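Local coordinates for protein twin-arginine translocation pathway signal (Rhodoferax ferrireducens, PDB 5IM2) that binds benzoate in a pocket and probably serves as the extracytoplasmic solute-binding component of a TRAP transporter, at residues V241-P253 with R307-P321. Sequence-based numbering, arbitrary orientation.
Sequences VHELTRFHSEFDP and RQAALAHKNTIYAIP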
loop_
_atom_site.group_PDB
_atom_site.type_symbol
_atom_site.label_atom_id
_atom_site.label_comp_id
_atom_site.label_asym_id
_atom_site.label_seq_id
_atom_site.Cartn_x
_atom_site.Cartn_y
_atom_site.Cartn_z
ATOM N N VAL A 241 -5.607 8.382 14.004
ATOM C CA VAL A 241 -5.580 9.610 13.205
ATOM C C VAL A 241 -6.927 10.324 13.237
ATOM O O VAL A 241 -6.977 11.554 13.075
ATOM C CB VAL A 241 -5.109 9.293 11.770
ATOM C CG1 VAL A 241 -5.664 10.302 10.751
ATOM C CG2 VAL A 241 -3.587 9.315 11.740
ATOM N N HIS A 242 -8.020 9.608 13.494
ATOM C CA HIS A 242 -9.299 10.282 13.675
ATOM C C HIS A 242 -9.326 11.107 14.956
ATOM O O HIS A 242 -10.188 11.981 15.095
ATOM C CB HIS A 242 -10.439 9.267 13.688
ATOM C CG HIS A 242 -10.374 8.297 14.825
ATOM N ND1 HIS A 242 -9.338 7.403 14.981
ATOM C CD2 HIS A 242 -11.222 8.076 15.854
ATOM C CE1 HIS A 242 -9.551 6.673 16.060
ATOM N NE2 HIS A 242 -10.688 7.062 16.610
ATOM N N GLU A 243 -8.419 10.843 15.896
ATOM C CA GLU A 243 -8.330 11.670 17.093
ATOM C C GLU A 243 -7.397 12.855 16.906
ATOM O O GLU A 243 -7.521 13.846 17.637
ATOM C CB GLU A 243 -7.861 10.822 18.278
ATOM C CG GLU A 243 -8.887 9.783 18.704
ATOM C CD GLU A 243 -8.346 8.788 19.722
ATOM O OE1 GLU A 243 -7.246 9.021 20.257
ATOM O OE2 GLU A 243 -9.019 7.769 19.985
ATOM N N LEU A 244 -6.491 12.779 15.927
ATOM C CA LEU A 244 -5.480 13.806 15.690
ATOM C C LEU A 244 -5.820 14.734 14.528
ATOM O O LEU A 244 -5.082 15.701 14.296
ATOM C CB LEU A 244 -4.116 13.134 15.432
ATOM C CG LEU A 244 -3.633 12.203 16.558
ATOM C CD1 LEU A 244 -2.520 11.272 16.117
ATOM C CD2 LEU A 244 -3.163 13.041 17.736
ATOM N N THR A 245 -6.897 14.462 13.790
ATOM C CA THR A 245 -7.320 15.281 12.655
ATOM C C THR A 245 -8.827 15.470 12.756
ATOM O O THR A 245 -9.514 14.711 13.439
ATOM C CB THR A 245 -6.937 14.651 11.289
ATOM O OG1 THR A 245 -7.543 13.363 11.143
ATOM C CG2 THR A 245 -5.423 14.524 11.120
ATOM N N ARG A 246 -9.340 16.518 12.104
ATOM C CA ARG A 246 -10.753 16.870 12.208
ATOM C C ARG A 246 -11.500 16.784 10.893
ATOM O O ARG A 246 -12.736 16.743 10.909
ATOM C CB ARG A 246 -10.942 18.308 12.731
ATOM C CG ARG A 246 -10.961 18.468 14.223
ATOM C CD ARG A 246 -11.429 19.880 14.596
ATOM N NE ARG A 246 -10.456 20.898 14.206
ATOM C CZ ARG A 246 -9.522 21.406 15.006
ATOM N NH1 ARG A 246 -9.419 21.008 16.270
ATOM N NH2 ARG A 246 -8.684 22.324 14.544
ATOM N N PHE A 247 -10.795 16.824 9.768
ATOM C CA PHE A 247 -11.401 16.942 8.456
ATOM C C PHE A 247 -10.914 15.792 7.590
ATOM O O PHE A 247 -9.736 15.429 7.631
ATOM C CB PHE A 247 -11.049 18.284 7.811
ATOM C CG PHE A 247 -11.656 19.447 8.507
ATOM C CD1 PHE A 247 -12.943 19.851 8.208
ATOM C CD2 PHE A 247 -10.940 20.134 9.472
ATOM C CE1 PHE A 247 -13.507 20.928 8.858
ATOM C CE2 PHE A 247 -11.494 21.211 10.121
ATOM C CZ PHE A 247 -12.783 21.608 9.818
ATOM N N HIS A 248 -11.832 15.208 6.823
ATOM C CA HIS A 248 -11.504 14.099 5.942
ATOM C C HIS A 248 -12.166 14.335 4.596
ATOM O O HIS A 248 -13.378 14.564 4.536
ATOM C CB HIS A 248 -11.987 12.794 6.563
ATOM C CG HIS A 248 -11.598 12.650 8.001
ATOM N ND1 HIS A 248 -10.438 12.020 8.402
ATOM C CD2 HIS A 248 -12.189 13.096 9.129
ATOM C CE1 HIS A 248 -10.336 12.083 9.719
ATOM N NE2 HIS A 248 -11.394 12.719 10.183
ATOM N N SER A 249 -11.383 14.287 3.528
ATOM C CA SER A 249 -11.911 14.418 2.178
ATOM C C SER A 249 -11.597 13.142 1.408
ATOM O O SER A 249 -10.432 12.841 1.140
ATOM C CB SER A 249 -11.326 15.649 1.489
ATOM O OG SER A 249 -12.007 16.781 1.985
ATOM N N GLU A 250 -12.643 12.392 1.073
ATOM C CA GLU A 250 -12.554 11.245 0.192
ATOM C C GLU A 250 -13.002 11.657 -1.210
ATOM O O GLU A 250 -13.489 12.762 -1.434
ATOM C CB GLU A 250 -13.405 10.088 0.744
ATOM C CG GLU A 250 -14.881 10.438 0.822
ATOM C CD GLU A 250 -15.728 9.503 1.702
ATOM O OE1 GLU A 250 -15.182 8.609 2.396
ATOM O OE2 GLU A 250 -16.968 9.684 1.696
ATOM N N PHE A 251 -12.785 10.765 -2.171
ATOM C CA PHE A 251 -13.201 10.979 -3.550
ATOM C C PHE A 251 -14.408 10.107 -3.857
ATOM O O PHE A 251 -14.376 8.899 -3.605
ATOM C CB PHE A 251 -12.056 10.647 -4.510
ATOM C CG PHE A 251 -11.025 11.722 -4.571
ATOM C CD1 PHE A 251 -10.085 11.842 -3.577
ATOM C CD2 PHE A 251 -11.053 12.661 -5.583
ATOM C CE1 PHE A 251 -9.148 12.872 -3.617
ATOM C CE2 PHE A 251 -10.112 13.678 -5.629
ATOM C CZ PHE A 251 -9.187 13.792 -4.653
ATOM N N ASP A 252 -15.468 10.713 -4.372
ATOM C CA ASP A 252 -16.606 9.911 -4.803
ATOM C C ASP A 252 -16.116 8.863 -5.803
ATOM O O ASP A 252 -15.342 9.194 -6.715
ATOM C CB ASP A 252 -17.692 10.778 -5.435
ATOM C CG ASP A 252 -18.993 10.015 -5.651
ATOM O OD1 ASP A 252 -19.814 9.975 -4.714
ATOM O OD2 ASP A 252 -19.187 9.444 -6.746
ATOM N N PRO A 253 -16.539 7.600 -5.679
ATOM C CA PRO A 253 -16.049 6.565 -6.605
ATOM C C PRO A 253 -16.223 6.906 -8.074
ATOM O O PRO A 253 -15.414 6.466 -8.901
ATOM C CB PRO A 253 -16.892 5.341 -6.227
ATOM C CG PRO A 253 -17.433 5.624 -4.900
ATOM C CD PRO A 253 -17.601 7.099 -4.800
ATOM N N ARG A 307 -13.918 4.984 8.288
ATOM C CA ARG A 307 -14.849 6.097 8.117
ATOM C C ARG A 307 -15.768 6.222 9.323
ATOM O O ARG A 307 -15.955 7.314 9.872
ATOM C CB ARG A 307 -15.645 5.901 6.823
ATOM C CG ARG A 307 -16.418 7.088 6.320
ATOM C CD ARG A 307 -16.994 6.840 4.919
ATOM N NE ARG A 307 -17.632 8.049 4.395
ATOM C CZ ARG A 307 -18.772 8.569 4.853
ATOM N NH1 ARG A 307 -19.424 7.993 5.856
ATOM N NH2 ARG A 307 -19.261 9.678 4.308
ATOM N N GLN A 308 -16.321 5.092 9.786
ATOM C CA GLN A 308 -17.259 5.150 10.903
ATOM C C GLN A 308 -16.588 5.635 12.183
ATOM O O GLN A 308 -17.204 6.353 12.984
ATOM C CB GLN A 308 -17.897 3.779 11.120
ATOM C CG GLN A 308 -19.285 3.676 10.519
ATOM C CD GLN A 308 -20.249 4.707 11.094
ATOM O OE1 GLN A 308 -20.324 4.898 12.309
ATOM N NE2 GLN A 308 -20.987 5.382 10.216
ATOM N N ALA A 309 -15.344 5.229 12.418
ATOM C CA ALA A 309 -14.609 5.750 13.567
ATOM C C ALA A 309 -14.466 7.267 13.492
ATOM O O ALA A 309 -14.660 7.969 14.493
ATOM C CB ALA A 309 -13.238 5.082 13.653
ATOM N N ALA A 310 -14.130 7.795 12.314
ATOM C CA ALA A 310 -14.109 9.244 12.137
ATOM C C ALA A 310 -15.470 9.851 12.443
ATOM O O ALA A 310 -15.576 10.858 13.158
ATOM C CB ALA A 310 -13.704 9.591 10.709
ATOM N N LEU A 311 -16.528 9.259 11.881
ATOM C CA LEU A 311 -17.866 9.805 12.062
ATOM C C LEU A 311 -18.266 9.782 13.527
ATOM O O LEU A 311 -18.894 10.726 14.026
ATOM C CB LEU A 311 -18.866 9.018 11.220
ATOM C CG LEU A 311 -19.421 9.739 10.000
ATOM C CD1 LEU A 311 -20.300 8.802 9.194
ATOM C CD2 LEU A 311 -20.198 10.986 10.417
ATOM N N ALA A 312 -17.907 8.714 14.235
ATOM C CA ALA A 312 -18.270 8.612 15.644
ATOM C C ALA A 312 -17.549 9.651 16.494
ATOM O O ALA A 312 -18.084 10.098 17.520
ATOM C CB ALA A 312 -17.954 7.206 16.152
ATOM N N HIS A 313 -16.339 10.031 16.100
ATOM C CA HIS A 313 -15.558 11.059 16.775
ATOM C C HIS A 313 -16.045 12.472 16.450
ATOM O O HIS A 313 -15.431 13.444 16.904
ATOM C CB HIS A 313 -14.087 10.891 16.377
ATOM C CG HIS A 313 -13.116 11.578 17.286
ATOM N ND1 HIS A 313 -12.602 12.828 17.015
ATOM C CD2 HIS A 313 -12.543 11.178 18.446
ATOM C CE1 HIS A 313 -11.768 13.176 17.978
ATOM N NE2 HIS A 313 -11.709 12.190 18.855
ATOM N N LYS A 314 -17.124 12.609 15.677
ATOM C CA LYS A 314 -17.685 13.912 15.318
ATOM C C LYS A 314 -16.715 14.708 14.448
ATOM O O LYS A 314 -16.465 15.893 14.674
ATOM C CB LYS A 314 -18.076 14.713 16.567
ATOM C CG LYS A 314 -18.937 13.969 17.541
ATOM C CD LYS A 314 -20.268 13.557 16.934
ATOM C CE LYS A 314 -20.945 12.505 17.805
ATOM N NZ LYS A 314 -22.240 12.034 17.247
ATOM N N ASN A 315 -16.163 14.042 13.444
ATOM C CA ASN A 315 -15.316 14.691 12.458
ATOM C C ASN A 315 -16.132 14.978 11.207
ATOM O O ASN A 315 -17.197 14.399 10.985
ATOM C CB ASN A 315 -14.105 13.812 12.113
ATOM C CG ASN A 315 -13.121 13.694 13.257
ATOM O OD1 ASN A 315 -13.335 14.255 14.330
ATOM N ND2 ASN A 315 -12.022 12.968 13.033
ATOM N N THR A 316 -15.603 15.866 10.371
ATOM C CA THR A 316 -16.277 16.293 9.155
ATOM C C THR A 316 -15.692 15.533 7.970
ATOM O O THR A 316 -14.496 15.648 7.683
ATOM C CB THR A 316 -16.136 17.801 8.960
ATOM O OG1 THR A 316 -16.616 18.477 10.133
ATOM C CG2 THR A 316 -16.938 18.272 7.749
ATOM N N ILE A 317 -16.541 14.762 7.299
ATOM C CA ILE A 317 -16.190 14.000 6.112
ATOM C C ILE A 317 -16.848 14.670 4.922
ATOM O O ILE A 317 -18.061 14.923 4.930
ATOM C CB ILE A 317 -16.661 12.539 6.203
ATOM C CG1 ILE A 317 -16.053 11.830 7.399
ATOM C CG2 ILE A 317 -16.332 11.808 4.929
ATOM C CD1 ILE A 317 -16.654 10.446 7.616
ATOM N N TYR A 318 -16.073 14.880 3.875
ATOM C CA TYR A 318 -16.544 15.446 2.625
ATOM C C TYR A 318 -16.149 14.512 1.490
ATOM O O TYR A 318 -15.057 13.935 1.506
ATOM C CB TYR A 318 -15.947 16.832 2.415
ATOM C CG TYR A 318 -16.290 17.491 1.099
ATOM C CD1 TYR A 318 -17.546 18.034 0.883
ATOM C CD2 TYR A 318 -15.353 17.580 0.073
ATOM C CE1 TYR A 318 -17.862 18.644 -0.314
ATOM C CE2 TYR A 318 -15.660 18.189 -1.134
ATOM C CZ TYR A 318 -16.917 18.717 -1.325
ATOM O OH TYR A 318 -17.240 19.339 -2.515
ATOM N N ALA A 319 -17.042 14.358 0.516
ATOM C CA ALA A 319 -16.763 13.571 -0.674
ATOM C C ALA A 319 -16.597 14.515 -1.854
ATOM O O ALA A 319 -17.532 15.236 -2.220
ATOM C CB ALA A 319 -17.866 12.561 -0.961
ATOM N N ILE A 320 -15.416 14.485 -2.457
ATOM C CA ILE A 320 -15.106 15.325 -3.606
ATOM C C ILE A 320 -15.832 14.749 -4.823
ATOM O O ILE A 320 -15.589 13.590 -5.198
ATOM C CB ILE A 320 -13.584 15.405 -3.824
ATOM C CG1 ILE A 320 -12.942 16.201 -2.691
ATOM C CG2 ILE A 320 -13.237 16.060 -5.163
ATOM C CD1 ILE A 320 -11.420 15.996 -2.600
ATOM N N PRO A 321 -16.727 15.509 -5.451
ATOM C CA PRO A 321 -17.500 14.983 -6.584
ATOM C C PRO A 321 -16.640 14.764 -7.821
ATOM O O PRO A 321 -15.529 15.280 -7.954
ATOM C CB PRO A 321 -18.561 16.063 -6.828
ATOM C CG PRO A 321 -17.986 17.305 -6.252
ATOM C CD PRO A 321 -17.102 16.891 -5.115
HETATM O O HOH W 1 -14.538 19.124 11.719
HETATM O O HOH W 2 -14.556 11.937 -7.209
#
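Asn315 ND2 spends its two N-H groups on separate acceptors: it gives one to His242 O at 2.9 Å, on an in-plane lone pair of that carbonyl, and the other to His248 NE2, also 2.9 Å away and almost in the imidazole plane. The amide and the His248 ring lie 15° from coplanar, and Asn315 OD1 in turn receives a 3.1 Å bond from His313 ND1, which fixes the amide flip. An alanine in place of Asn315 would probably leave His242 O and His248 NE2 without this shared donor and the His313 ring free to turn. Ala310 CB covers one face of the His248 ring, whose ND1 is bonded to His174, while the edge of His242 points at the face of His313. Beyond this knot, strands 247-251 and 316-320 run parallel, with 316-320 at the margin of a mixed six-stranded sheet. Their backbone bonds run from Thr316 N to Arg246 O through to Asp252 N to Ile320 O. On the face with His248, the extended Arg307 brings NE between both carboxylate oxygens of Glu250, 3.2 Å from OE1 and from OE2; Trp233 also binds OE1. On the other face Ile320 CD1 sits over the Phe251 ring, 3.7 Å from CZ. Because ND2 donates to NE2 and His174 ND1 bonds to ND1, His248 is probably neutral, with its proton on ND1, tying helix end to sheet without a charge.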